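Side-chain contact in probable low molecular weight protein-tyrosine-phosphatase AmsI (Erwinia amylovora, PDB 4D74), which probably removes phosphate from tyrosine residues of proteins, a step thought to be required for production of the virulence exopolysaccharide amylovoran: residues A[42-47]-A[152-157]. The protein carries 1 engineered substitution. Residues are numbered along the deposited sequence; the frame is centred on the assembly and turned at random.
Sequences SPTGER and AVYGVL. With SO4 (sulfate ion), chain B.
The Tyr-154 ring meets the CG2 methyl of Thr-44 obliquely, Tyr-154 CD2 lying 3.8 Å from Thr-44 CG2. His-82 stacks with the same ring, which also touches Leu-48 of helix 41-52 and Val-78 and Ala-79 of helix 73-81. Away from the interface, the guanidinium of Arg-47 receives the carboxylate of Glu-46 at its edge: Arg-47 NE donates to Glu-46 OE2 at 3.0 Å in a salt bridge, in the guanidinium plane but from above the carboxylate's own.

Thr-44 CG2 also touches CD1 of Leu-157 at 3.7 Å, the two side chains crossing at about a right angle. With OG1 beside the backbone N (chi1 -60°), CG2 lies anti to that N and points at the other helix, while OG1 hydrogen-bonds Cys-40 O. Across the helices the contact is thus purely apolar.

On the same helix, Ser-42 grips a sulfate through N (3.1 Å to O3) and OG (2.7 Å to O4). The backbone N atoms of Ile-36 to Cys-40 also bind it, so it probably marks the substrate phosphate site in the P-loop, which runs from Cys-35, the probable nucleophile, to Arg-41. Helix 41-52, which follows from that loop and strand 30-35, packs here against the C-terminal helix 147-169, with helix 73-81 closing over Thr-44 and Tyr-154.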
loop_
_atom_site.group_PDB
_atom_site.type_symbol
_atom_site.label_atom_id
_atom_site.label_comp_id
_atom_site.label_asym_id
_atom_site.label_seq_id
_atom_site.Cartn_x
_atom_site.Cartn_y
_atom_site.Cartn_z
ATOM N N SER A 42 -12.343 3.783 -13.954
ATOM C CA SER A 42 -11.085 3.452 -14.597
ATOM C C SER A 42 -10.678 4.428 -15.710
ATOM O O SER A 42 -9.527 4.798 -15.753
ATOM C CB SER A 42 -10.961 1.967 -14.992
ATOM O OG SER A 42 -12.007 1.499 -15.826
ATOM N N PRO A 43 -11.595 4.850 -16.597
ATOM C CA PRO A 43 -11.158 5.870 -17.574
ATOM C C PRO A 43 -10.839 7.211 -16.904
ATOM O O PRO A 43 -9.947 7.925 -17.350
ATOM C CB PRO A 43 -12.346 6.006 -18.551
ATOM C CG PRO A 43 -13.462 5.324 -17.903
ATOM C CD PRO A 43 -12.938 4.349 -16.917
ATOM N N THR A 44 -11.523 7.539 -15.818
ATOM C CA THR A 44 -11.214 8.757 -15.110
ATOM C C THR A 44 -9.786 8.678 -14.528
ATOM O O THR A 44 -8.987 9.597 -14.709
ATOM C CB THR A 44 -12.247 9.053 -14.003
ATOM O OG1 THR A 44 -13.562 9.186 -14.607
ATOM C CG2 THR A 44 -11.920 10.324 -13.280
ATOM N N GLY A 45 -9.502 7.604 -13.834
ATOM C CA GLY A 45 -8.164 7.391 -13.296
ATOM C C GLY A 45 -7.098 7.412 -14.366
ATOM O O GLY A 45 -6.042 8.021 -14.171
ATOM N N GLU A 46 -7.353 6.738 -15.484
ATOM C CA GLU A 46 -6.443 6.730 -16.643
ATOM C C GLU A 46 -6.140 8.152 -17.076
ATOM O O GLU A 46 -4.978 8.513 -17.232
ATOM C CB GLU A 46 -7.040 5.951 -17.823
ATOM C CG GLU A 46 -6.248 6.068 -19.127
ATOM C CD GLU A 46 -7.050 5.648 -20.357
ATOM O OE1 GLU A 46 -7.817 4.656 -20.287
ATOM O OE2 GLU A 46 -6.891 6.311 -21.412
ATOM N N ARG A 47 -7.165 8.957 -17.295
ATOM C CA ARG A 47 -6.941 10.259 -17.865
ATOM C C ARG A 47 -6.327 11.252 -16.882
ATOM O O ARG A 47 -5.611 12.160 -17.295
ATOM C CB ARG A 47 -8.205 10.789 -18.515
ATOM C CG ARG A 47 -8.677 9.898 -19.664
ATOM C CD ARG A 47 -7.678 9.770 -20.793
ATOM N NE ARG A 47 -8.214 8.939 -21.861
ATOM C CZ ARG A 47 -9.002 9.385 -22.844
ATOM N NH1 ARG A 47 -9.356 10.661 -22.928
ATOM N NH2 ARG A 47 -9.444 8.525 -23.759
ATOM N N ALA A 152 -17.615 13.613 -5.726
ATOM C CA ALA A 152 -16.816 13.156 -4.575
ATOM C C ALA A 152 -15.737 12.178 -5.035
ATOM O O ALA A 152 -14.555 12.323 -4.656
ATOM C CB ALA A 152 -17.727 12.509 -3.549
ATOM N N VAL A 153 -16.137 11.196 -5.830
ATOM C CA VAL A 153 -15.199 10.193 -6.328
ATOM C C VAL A 153 -14.144 10.833 -7.211
ATOM O O VAL A 153 -12.949 10.471 -7.150
ATOM C CB VAL A 153 -15.935 9.001 -6.965
ATOM C CG1 VAL A 153 -14.958 8.057 -7.694
ATOM C CG2 VAL A 153 -16.672 8.220 -5.880
ATOM N N TYR A 154 -14.528 11.766 -8.082
ATOM C CA TYR A 154 -13.522 12.438 -8.888
ATOM C C TYR A 154 -12.436 13.054 -8.026
ATOM O O TYR A 154 -11.243 12.908 -8.281
ATOM C CB TYR A 154 -14.151 13.548 -9.760
ATOM C CG TYR A 154 -13.122 14.186 -10.627
ATOM C CD1 TYR A 154 -12.330 15.231 -10.182
ATOM C CD2 TYR A 154 -12.918 13.689 -11.896
ATOM C CE1 TYR A 154 -11.348 15.780 -11.016
ATOM C CE2 TYR A 154 -11.946 14.204 -12.720
ATOM C CZ TYR A 154 -11.175 15.246 -12.283
ATOM O OH TYR A 154 -10.253 15.730 -13.182
ATOM N N GLY A 155 -12.827 13.765 -6.966
ATOM C CA GLY A 155 -11.854 14.422 -6.116
ATOM C C GLY A 155 -10.898 13.442 -5.455
ATOM O O GLY A 155 -9.704 13.732 -5.311
ATOM N N VAL A 156 -11.437 12.288 -5.067
ATOM C CA VAL A 156 -10.638 11.224 -4.474
ATOM C C VAL A 156 -9.647 10.675 -5.505
ATOM O O VAL A 156 -8.447 10.534 -5.210
ATOM C CB VAL A 156 -11.506 10.116 -3.884
ATOM C CG1 VAL A 156 -10.626 9.003 -3.358
ATOM C CG2 VAL A 156 -12.367 10.619 -2.705
ATOM N N LEU A 157 -10.140 10.400 -6.708
ATOM C CA LEU A 157 -9.265 9.909 -7.763
ATOM C C LEU A 157 -8.184 10.929 -8.103
ATOM O O LEU A 157 -7.061 10.557 -8.357
ATOM C CB LEU A 157 -10.065 9.592 -9.013
ATOM C CG LEU A 157 -10.947 8.362 -8.952
ATOM C CD1 LEU A 157 -11.942 8.354 -10.103
ATOM C CD2 LEU A 157 -10.102 7.099 -9.025
HETATM S S SO4 B . -15.418 0.949 -14.313
HETATM O O1 SO4 B . -16.594 1.235 -15.209
HETATM O O2 SO4 B . -15.819 -0.123 -13.379
HETATM O O3 SO4 B . -14.921 2.140 -13.676
HETATM O O4 SO4 B . -14.198 0.298 -14.877
#